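N-deoxyribosyltransferase (Bacillus psychrosaccharolyticus, PDB 6EVS) catalyses the transfer of 2-deoxyribose between nucleobases, exchanging the base of a 2'-deoxynucleoside, and is studied as a biocatalyst for making modified nucleosides. Local coordinates at residues K17-A22 with S35-Q40; G71-N76 with W84-S89; S113-F118 with E125-A130. One frame throughout, in Å; residues are numbered along the deposited sequence.

How the contacts relate
All three contacts belong to one fold built on a parallel sheet of flavodoxin-like strand order, 2-1-3-4-5. Contact 1 joins helix 13-28 to the loop after edge strand 32-34; contact 2 includes residues of central strand 68-72, contact 3 of the opposite edge strand 116-118. Contacts 1 and 2, with centres about 14 Å apart, touch: Ile72 CD1 lies 3.7 Å from His18 O and 3.8 Å from Ala22 CB, so Ile72 meets helix 13-28 while Gly71 and Ile73 meet helix 80-91. Contact 3 is separate, its centre about 15 Å from that of contact 2. Segments 35-40 and 71-76 leave the sheet at the carboxyl ends of their strands, where parallel alpha/beta enzymes commonly bind substrate.

Contact 1 of 3, residues K17-A22 with S35-Q40; sequences KHVSKA and SPRENQ
Val19 of helix 13-28 and Arg37 of the turn after strand 32-34 run alongside each other in opposite directions, closing the first beta-alpha-beta crossover of a flavodoxin-like fold. The touching branch of Val19 is CG1, held anti to the backbone N (chi1 166°). It meets the aliphatic end of the arginine and the start of its guanidinium together, with 3.7 Å from Val19 CG1 to Arg37 NE and a similar spacing to CD. The approach to the guanidinium is oblique. Arg37 starts with CG wedged between its own backbone N and carbonyl carbon (chi1 80°), then stays extended as far as NE, which carries the charged group along the helix to Ser20. There Ser20 CB lies 4.0 Å from Arg37 NH2, a van der Waals contact that does not use the serine hydroxyl.

The same Val19 methyl also sits 3.8 Å from Ser35 OG. Polar grip comes from Glu23, one turn further along the helix: its carboxylate forms a salt bridge with Arg37 NH2 and a hydrogen bond with Ser35 OG, tying both residues of the turn to the helix beside the apolar contact. Behind Val19 lies Leu6 of strand 3-7, so the methyl contact borders the core while the guanidinium lies nearer the surface. A 3-10 turn begins at Pro36, with Glu38 N bonded to Ser35 O at 2.9 Å. Beyond it the chain folds back, and Gln40 NE2 donates almost straight (174°) to a lone pair of Arg37 O at 2.7 Å, lying in the carbonyl plane.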
loop_
_atom_site.group_PDB
_atom_site.type_symbol
_atom_site.label_atom_id
_atom_site.label_comp_id
_atom_site.label_asym_id
_atom_site.label_seq_id
_atom_site.Cartn_x
_atom_site.Cartn_y
_atom_site.Cartn_z
ATOM N N LYS A 17 -25.809 -17.221 15.027
ATOM C CA LYS A 17 -25.568 -18.653 14.946
ATOM C C LYS A 17 -24.361 -18.957 14.058
ATOM O O LYS A 17 -23.458 -19.702 14.454
ATOM C CB LYS A 17 -26.814 -19.368 14.434
ATOM C CG LYS A 17 -26.553 -20.767 13.889
ATOM C CD LYS A 17 -27.858 -21.445 13.467
ATOM C CE LYS A 17 -28.938 -21.226 14.513
ATOM N NZ LYS A 17 -30.315 -21.464 13.974
ATOM N N HIS A 18 -24.316 -18.361 12.860
ATOM C CA HIS A 18 -23.218 -18.642 11.934
ATOM C C HIS A 18 -21.882 -18.139 12.480
ATOM O O HIS A 18 -20.851 -18.805 12.319
ATOM C CB HIS A 18 -23.504 -18.015 10.569
ATOM C CG HIS A 18 -24.761 -18.516 9.921
ATOM N ND1 HIS A 18 -25.707 -17.674 9.380
ATOM C CD2 HIS A 18 -25.218 -19.773 9.720
ATOM C CE1 HIS A 18 -26.700 -18.388 8.881
ATOM N NE2 HIS A 18 -26.430 -19.667 9.079
ATOM N N VAL A 19 -21.872 -16.963 13.112
ATOM C CA VAL A 19 -20.634 -16.443 13.703
ATOM C C VAL A 19 -20.119 -17.389 14.782
ATOM O O VAL A 19 -18.921 -17.682 14.859
ATOM C CB VAL A 19 -20.869 -15.026 14.262
ATOM C CG1 VAL A 19 -19.715 -14.608 15.187
ATOM C CG2 VAL A 19 -21.018 -14.037 13.127
ATOM N N SER A 20 -21.025 -17.880 15.630
ATOM C CA SER A 20 -20.663 -18.795 16.710
ATOM C C SER A 20 -20.039 -20.079 16.175
ATOM O O SER A 20 -19.050 -20.583 16.727
ATOM C CB SER A 20 -21.920 -19.109 17.538
ATOM O OG SER A 20 -21.659 -20.080 18.530
ATOM N N LYS A 21 -20.618 -20.642 15.115
ATOM C CA LYS A 21 -20.058 -21.852 14.531
ATOM C C LYS A 21 -18.694 -21.569 13.921
ATOM O O LYS A 21 -17.772 -22.383 14.051
ATOM C CB LYS A 21 -21.013 -22.424 13.479
ATOM C CG LYS A 21 -20.501 -23.684 12.768
ATOM C CD LYS A 21 -20.185 -24.795 13.764
ATOM C CE LYS A 21 -20.093 -26.156 13.093
ATOM N NZ LYS A 21 -20.014 -27.248 14.110
ATOM N N ALA A 22 -18.549 -20.415 13.262
ATOM C CA ALA A 22 -17.258 -20.041 12.685
ATOM C C ALA A 22 -16.194 -19.907 13.767
ATOM O O ALA A 22 -15.066 -20.393 13.605
ATOM C CB ALA A 22 -17.377 -18.736 11.896
ATOM N N SER A 35 -13.003 -11.847 16.736
ATOM C CA SER A 35 -14.427 -11.870 16.408
ATOM C C SER A 35 -15.052 -10.558 16.846
ATOM O O SER A 35 -15.131 -10.297 18.052
ATOM C CB SER A 35 -15.137 -13.048 17.076
ATOM O OG SER A 35 -16.502 -13.109 16.644
ATOM N N PRO A 36 -15.464 -9.699 15.915
ATOM C CA PRO A 36 -15.888 -8.345 16.292
ATOM C C PRO A 36 -16.970 -8.300 17.351
ATOM O O PRO A 36 -17.003 -7.334 18.116
ATOM C CB PRO A 36 -16.379 -7.758 14.966
ATOM C CG PRO A 36 -15.459 -8.439 13.925
ATOM C CD PRO A 36 -15.336 -9.856 14.452
ATOM N N ARG A 37 -17.834 -9.312 17.435
ATOM C CA ARG A 37 -18.914 -9.295 18.419
ATOM C C ARG A 37 -18.396 -9.415 19.852
ATOM O O ARG A 37 -19.089 -8.989 20.792
ATOM C CB ARG A 37 -19.908 -10.419 18.122
ATOM C CG ARG A 37 -19.464 -11.784 18.606
ATOM C CD ARG A 37 -20.524 -12.830 18.379
ATOM N NE ARG A 37 -20.089 -14.138 18.853
ATOM C CZ ARG A 37 -20.876 -15.007 19.466
ATOM N NH1 ARG A 37 -22.140 -14.693 19.692
ATOM N NH2 ARG A 37 -20.397 -16.181 19.857
ATOM N N GLU A 38 -17.205 -9.998 20.040
ATOM C CA GLU A 38 -16.577 -10.081 21.352
ATOM C C GLU A 38 -15.828 -8.810 21.707
ATOM O O GLU A 38 -15.209 -8.754 22.774
ATOM C CB GLU A 38 -15.597 -11.262 21.417
ATOM C CG GLU A 38 -16.091 -12.580 20.825
ATOM C CD GLU A 38 -15.041 -13.682 20.911
ATOM O OE1 GLU A 38 -15.416 -14.856 21.112
ATOM O OE2 GLU A 38 -13.837 -13.373 20.774
ATOM N N ASN A 39 -15.861 -7.802 20.839
ATOM C CA ASN A 39 -15.047 -6.602 20.977
ATOM C C ASN A 39 -15.896 -5.366 20.772
ATOM O O ASN A 39 -15.535 -4.426 20.061
ATOM C CB ASN A 39 -13.882 -6.695 20.004
ATOM C CG ASN A 39 -13.013 -7.878 20.316
ATOM O OD1 ASN A 39 -13.126 -8.935 19.676
ATOM N ND2 ASN A 39 -12.159 -7.735 21.332
ATOM N N GLN A 40 -17.060 -5.358 21.415
ATOM C CA GLN A 40 -17.957 -4.216 21.418
ATOM C C GLN A 40 -17.602 -3.229 22.523
ATOM O O GLN A 40 -18.312 -2.232 22.702
ATOM C CB GLN A 40 -19.415 -4.708 21.525
ATOM C CG GLN A 40 -19.786 -5.544 20.280
ATOM C CD GLN A 40 -21.190 -6.113 20.290
ATOM O OE1 GLN A 40 -22.170 -5.398 20.077
ATOM N NE2 GLN A 40 -21.293 -7.419 20.495
#

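Contact 2 of 3, residues G71-N76 with W84-S89; sequences GIIGDN and WELGAS
Leu86 holds CG anti to its carbonyl carbon (chi1 -59°) and CD1 anti to CA (chi2 167°), which sends its two methyls to different residues of the strand end. CD2 goes to the backbone of Gly71, 4.2 Å from Leu86 CD2 to Gly71 CA; CD1 goes to the side chain of Ile73, 4.3 Å from Leu86 CD1 to Ile73 CG1. With no side chain at Gly71, the isobutyl group lies directly on the main chain, and the CA atoms of Gly71 and Leu86 are 7.2 Å apart. Gly71 and Ile73 present the same side of the chain to the helix, so the leucine spans two alternate positions. The contact is wholly apolar.

Next to Leu86, Glu85 O accepts from Ser89 one turn further along the helix, from both Ser89 N (2.9 Å) and Ser89 OG (2.7 Å), which approach from opposite faces of the carbonyl plane. Ser89 OG also bonds to Thr69 OG1 on strand 68-72.

This is the strand-to-helix half of the beta-alpha-beta unit 68-72, 80-91, 96-99. Leu86 also rests on Val96 and Leu98 of the next strand and on Trp84 of a second subunit, while Glu85 and Ser89 touch Ile63 of helix 49-65.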
loop_
_atom_site.group_PDB
_atom_site.type_symbol
_atom_site.label_atom_id
_atom_site.label_comp_id
_atom_site.label_asym_id
_atom_site.label_seq_id
_atom_site.Cartn_x
_atom_site.Cartn_y
_atom_site.Cartn_z
ATOM N N GLY A 71 -14.808 -14.419 5.875
ATOM C CA GLY A 71 -16.073 -13.708 5.801
ATOM C C GLY A 71 -17.238 -14.678 5.758
ATOM O O GLY A 71 -17.097 -15.817 5.301
ATOM N N ILE A 72 -18.396 -14.229 6.250
ATOM C CA ILE A 72 -19.641 -14.984 6.133
ATOM C C ILE A 72 -20.644 -14.112 5.384
ATOM O O ILE A 72 -20.981 -13.013 5.840
ATOM C CB ILE A 72 -20.192 -15.407 7.504
ATOM C CG1 ILE A 72 -19.156 -16.250 8.253
ATOM C CG2 ILE A 72 -21.550 -16.149 7.342
ATOM C CD1 ILE A 72 -19.528 -16.537 9.699
ATOM N N ILE A 73 -21.067 -14.568 4.211
ATOM C CA ILE A 73 -22.009 -13.826 3.389
ATOM C C ILE A 73 -23.177 -14.753 3.123
ATOM O O ILE A 73 -22.987 -15.853 2.588
ATOM C CB ILE A 73 -21.375 -13.335 2.076
ATOM C CG1 ILE A 73 -20.378 -12.201 2.340
ATOM C CG2 ILE A 73 -22.457 -12.888 1.095
ATOM C CD1 ILE A 73 -21.006 -10.874 2.647
ATOM N N GLY A 74 -24.368 -14.331 3.526
ATOM C CA GLY A 74 -25.559 -15.142 3.365
ATOM C C GLY A 74 -26.696 -14.337 2.766
ATOM O O GLY A 74 -26.509 -13.501 1.879
ATOM N N ASP A 75 -27.891 -14.609 3.278
ATOM C CA ASP A 75 -29.160 -14.058 2.808
ATOM C C ASP A 75 -29.568 -12.838 3.618
ATOM O O ASP A 75 -30.726 -12.702 4.004
ATOM C CB ASP A 75 -30.235 -15.132 2.893
ATOM C CG ASP A 75 -30.692 -15.605 1.545
ATOM O OD1 ASP A 75 -30.273 -14.986 0.549
ATOM O OD2 ASP A 75 -31.489 -16.573 1.478
ATOM N N ASN A 76 -28.642 -11.924 3.877
ATOM C CA ASN A 76 -28.729 -11.106 5.072
ATOM C C ASN A 76 -29.229 -9.697 4.831
ATOM O O ASN A 76 -29.670 -9.046 5.795
ATOM C CB ASN A 76 -27.354 -11.009 5.736
ATOM C CG ASN A 76 -26.975 -12.267 6.462
ATOM O OD1 ASN A 76 -27.816 -13.136 6.704
ATOM N ND2 ASN A 76 -25.705 -12.384 6.811
ATOM N N TRP A 84 -17.643 -4.237 3.090
ATOM C CA TRP A 84 -16.600 -3.214 3.235
ATOM C C TRP A 84 -15.306 -3.825 3.761
ATOM O O TRP A 84 -14.205 -3.546 3.248
ATOM C CB TRP A 84 -17.130 -2.101 4.168
ATOM C CG TRP A 84 -16.260 -0.860 4.289
ATOM C CD1 TRP A 84 -16.450 0.342 3.659
ATOM C CD2 TRP A 84 -15.075 -0.714 5.084
ATOM N NE1 TRP A 84 -15.438 1.221 3.997
ATOM C CE2 TRP A 84 -14.592 0.606 4.881
ATOM C CE3 TRP A 84 -14.382 -1.558 5.960
ATOM C CZ2 TRP A 84 -13.442 1.102 5.527
ATOM C CZ3 TRP A 84 -13.210 -1.061 6.590
ATOM C CH2 TRP A 84 -12.763 0.252 6.360
ATOM N N GLU A 85 -15.411 -4.681 4.775
ATOM C CA GLU A 85 -14.211 -5.288 5.345
ATOM C C GLU A 85 -13.531 -6.240 4.372
ATOM O O GLU A 85 -12.309 -6.394 4.431
ATOM C CB GLU A 85 -14.555 -6.014 6.646
ATOM C CG GLU A 85 -15.054 -5.037 7.711
ATOM C CD GLU A 85 -15.594 -5.724 8.946
ATOM O OE1 GLU A 85 -16.065 -6.885 8.867
ATOM O OE2 GLU A 85 -15.557 -5.078 10.007
ATOM N N LEU A 86 -14.283 -6.910 3.497
ATOM C CA LEU A 86 -13.609 -7.756 2.499
ATOM C C LEU A 86 -12.913 -6.915 1.434
ATOM O O LEU A 86 -11.831 -7.280 0.969
ATOM C CB LEU A 86 -14.604 -8.728 1.841
ATOM C CG LEU A 86 -15.318 -9.681 2.797
ATOM C CD1 LEU A 86 -16.494 -10.343 2.070
ATOM C CD2 LEU A 86 -14.350 -10.737 3.327
ATOM N N GLY A 87 -13.506 -5.787 1.032
ATOM C CA GLY A 87 -12.814 -4.906 0.099
ATOM C C GLY A 87 -11.536 -4.319 0.690
ATOM O O GLY A 87 -10.479 -4.314 0.054
ATOM N N ALA A 88 -11.613 -3.821 1.931
ATOM C CA ALA A 88 -10.396 -3.373 2.602
ATOM C C ALA A 88 -9.366 -4.496 2.687
ATOM O O ALA A 88 -8.181 -4.297 2.375
ATOM C CB ALA A 88 -10.734 -2.840 3.998
ATOM N N SER A 89 -9.802 -5.686 3.112
ATOM C CA SER A 89 -8.892 -6.827 3.244
ATOM C C SER A 89 -8.152 -7.099 1.949
ATOM O O SER A 89 -6.941 -7.349 1.956
ATOM C CB SER A 89 -9.665 -8.085 3.678
ATOM O OG SER A 89 -10.147 -7.912 5.013
#

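Contact 3 of 3, residues S113-F118 with E125-A130; sequences SLHAYF and ENYDFA
At the edge strand 116-118 of the parallel sheet, Ala116 and Phe118 receive the ring of Tyr127, which lies just beyond the final helix 121-126 and folds the chain back against the strand. Phe118 and Tyr127 make an offset edge-to-face (T-shaped) pair, with planes at 90° and centroids 5.2 Å apart. The phenylalanine supplies the edge: its CZ points onto one face of the tyrosine, displaced from the ring centre, and comes to 3.5 Å from Tyr127 CD1. Tyr127 CG stands anti to the backbone N (chi1 -173°), which directs the ring toward Ala116 and Phe118. Further along that ring, Ala116 CB touches obliquely, 3.9 Å from Tyr127 CE1.

The phenol oxygen reaches past the alanine to the imidazole of His115, whose side chain crosses the tyrosine at about a right angle. Tyr127 OH lies near the imidazole plane, at its edge, 3.7 Å from His115 CD2. The two polar ends are satisfied by consecutive carbonyls of the C-terminal tail: Tyr127 OH bonds to Pro133 O and His115 NE2 to Leu132 O. Each thus has a main-chain partner in the tail. Within segment 125-130 the tyrosine edge meets the face of Phe129, Tyr127 CD2 standing 3.9 Å above that plane and offset toward its rim. Met97 of the neighbouring strand touches Ala116, Phe118, Tyr127 and Phe129 alike, and Asn58 of a third subunit packs on His115.

Main-chain bonds join Ala116 and Phe118 to Leu98, and His115 and Tyr117 to Lys135 of the tail. The arrangement is that of the last strand of a flavodoxin-like alpha/beta sheet, covered by the chain that follows the final helix.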
loop_
_atom_site.group_PDB
_atom_site.type_symbol
_atom_site.label_atom_id
_atom_site.label_comp_id
_atom_site.label_asym_id
_atom_site.label_seq_id
_atom_site.Cartn_x
_atom_site.Cartn_y
_atom_site.Cartn_z
ATOM N N SER A 113 -12.614 -11.541 -5.800
ATOM C CA SER A 113 -11.633 -11.093 -4.810
ATOM C C SER A 113 -11.285 -12.153 -3.786
ATOM O O SER A 113 -10.478 -11.878 -2.894
ATOM C CB SER A 113 -12.163 -9.895 -3.999
ATOM O OG SER A 113 -12.804 -8.935 -4.783
ATOM N N LEU A 114 -11.959 -13.292 -3.797
ATOM C CA LEU A 114 -11.761 -14.255 -2.731
ATOM C C LEU A 114 -10.686 -15.234 -3.158
ATOM O O LEU A 114 -10.427 -15.418 -4.348
ATOM C CB LEU A 114 -13.068 -14.989 -2.387
ATOM C CG LEU A 114 -13.795 -15.875 -3.378
ATOM C CD1 LEU A 114 -13.202 -17.286 -3.398
ATOM C CD2 LEU A 114 -15.304 -15.919 -3.033
ATOM N N HIS A 115 -10.029 -15.834 -2.175
ATOM C CA HIS A 115 -9.045 -16.863 -2.481
ATOM C C HIS A 115 -9.598 -18.266 -2.285
ATOM O O HIS A 115 -9.183 -19.190 -2.986
ATOM C CB HIS A 115 -7.797 -16.690 -1.598
ATOM C CG HIS A 115 -6.700 -17.645 -1.945
ATOM N ND1 HIS A 115 -5.992 -17.566 -3.122
ATOM C CD2 HIS A 115 -6.216 -18.724 -1.284
ATOM C CE1 HIS A 115 -5.099 -18.543 -3.163
ATOM N NE2 HIS A 115 -5.210 -19.258 -2.057
ATOM N N ALA A 116 -10.512 -18.446 -1.331
ATOM C CA ALA A 116 -11.101 -19.751 -1.082
ATOM C C ALA A 116 -12.565 -19.570 -0.703
ATOM O O ALA A 116 -12.917 -18.664 0.060
ATOM C CB ALA A 116 -10.339 -20.510 0.013
ATOM N N TYR A 117 -13.417 -20.414 -1.273
ATOM C CA TYR A 117 -14.857 -20.335 -1.090
ATOM C C TYR A 117 -15.358 -21.659 -0.534
ATOM O O TYR A 117 -14.997 -22.728 -1.047
ATOM C CB TYR A 117 -15.551 -20.010 -2.419
ATOM C CG TYR A 117 -17.066 -20.052 -2.350
ATOM C CD1 TYR A 117 -17.782 -21.139 -2.860
ATOM C CD2 TYR A 117 -17.779 -19.009 -1.768
ATOM C CE1 TYR A 117 -19.171 -21.177 -2.797
ATOM C CE2 TYR A 117 -19.169 -19.041 -1.692
ATOM C CZ TYR A 117 -19.858 -20.127 -2.214
ATOM O OH TYR A 117 -21.236 -20.174 -2.153
ATOM N N PHE A 118 -16.200 -21.585 0.504
ATOM C CA PHE A 118 -16.710 -22.750 1.217
ATOM C C PHE A 118 -18.227 -22.687 1.352
ATOM O O PHE A 118 -18.799 -21.608 1.559
ATOM C CB PHE A 118 -16.090 -22.851 2.620
ATOM C CG PHE A 118 -14.596 -22.892 2.610
ATOM C CD1 PHE A 118 -13.856 -21.728 2.756
ATOM C CD2 PHE A 118 -13.934 -24.096 2.411
ATOM C CE1 PHE A 118 -12.470 -21.769 2.733
ATOM C CE2 PHE A 118 -12.554 -24.142 2.381
ATOM C CZ PHE A 118 -11.831 -22.985 2.534
ATOM N N GLU A 125 -12.816 -27.506 7.618
ATOM C CA GLU A 125 -12.048 -28.282 8.583
ATOM C C GLU A 125 -10.900 -29.034 7.925
ATOM O O GLU A 125 -9.886 -29.299 8.581
ATOM C CB GLU A 125 -12.968 -29.242 9.336
ATOM C CG GLU A 125 -13.669 -28.547 10.493
ATOM C CD GLU A 125 -15.034 -29.121 10.803
ATOM O OE1 GLU A 125 -15.832 -28.401 11.437
ATOM O OE2 GLU A 125 -15.308 -30.282 10.426
ATOM N N ASN A 126 -11.028 -29.360 6.638
ATOM C CA ASN A 126 -9.985 -30.066 5.905
ATOM C C ASN A 126 -9.078 -29.146 5.091
ATOM O O ASN A 126 -8.088 -29.626 4.533
ATOM C CB ASN A 126 -10.613 -31.108 4.977
ATOM C CG ASN A 126 -11.299 -32.224 5.741
ATOM O OD1 ASN A 126 -10.860 -32.612 6.827
ATOM N ND2 ASN A 126 -12.383 -32.749 5.176
ATOM N N TYR A 127 -9.387 -27.851 5.013
ATOM C CA TYR A 127 -8.580 -26.915 4.236
ATOM C C TYR A 127 -7.164 -26.805 4.800
ATOM O O TYR A 127 -6.965 -26.759 6.018
ATOM C CB TYR A 127 -9.252 -25.541 4.237
ATOM C CG TYR A 127 -8.602 -24.519 3.339
ATOM C CD1 TYR A 127 -8.802 -24.544 1.959
ATOM C CD2 TYR A 127 -7.788 -23.518 3.873
ATOM C CE1 TYR A 127 -8.210 -23.591 1.136
ATOM C CE2 TYR A 127 -7.203 -22.564 3.061
ATOM C CZ TYR A 127 -7.411 -22.605 1.695
ATOM O OH TYR A 127 -6.818 -21.652 0.894
ATOM N N ASP A 128 -6.172 -26.745 3.908
ATOM C CA ASP A 128 -4.775 -26.608 4.316
ATOM C C ASP A 128 -4.456 -25.123 4.455
ATOM O O ASP A 128 -4.117 -24.455 3.476
ATOM C CB ASP A 128 -3.846 -27.286 3.315
ATOM C CG ASP A 128 -2.432 -27.463 3.856
ATOM O OD1 ASP A 128 -2.029 -26.701 4.764
ATOM O OD2 ASP A 128 -1.723 -28.365 3.371
ATOM N N PHE A 129 -4.557 -24.610 5.685
ATOM C CA PHE A 129 -4.270 -23.206 5.959
ATOM C C PHE A 129 -2.790 -22.880 5.777
ATOM O O PHE A 129 -2.441 -21.728 5.490
ATOM C CB PHE A 129 -4.691 -22.855 7.389
ATOM C CG PHE A 129 -6.162 -22.667 7.569
ATOM C CD1 PHE A 129 -7.000 -23.764 7.705
ATOM C CD2 PHE A 129 -6.710 -21.396 7.622
ATOM C CE1 PHE A 129 -8.368 -23.591 7.895
ATOM C CE2 PHE A 129 -8.066 -21.216 7.817
ATOM C CZ PHE A 129 -8.899 -22.315 7.947
ATOM N N ALA A 130 -1.911 -23.867 5.963
ATOM C CA ALA A 130 -0.475 -23.623 5.849
ATOM C C ALA A 130 -0.088 -23.242 4.421
ATOM O O ALA A 130 0.622 -22.254 4.204
ATOM C CB ALA A 130 0.303 -24.860 6.304
#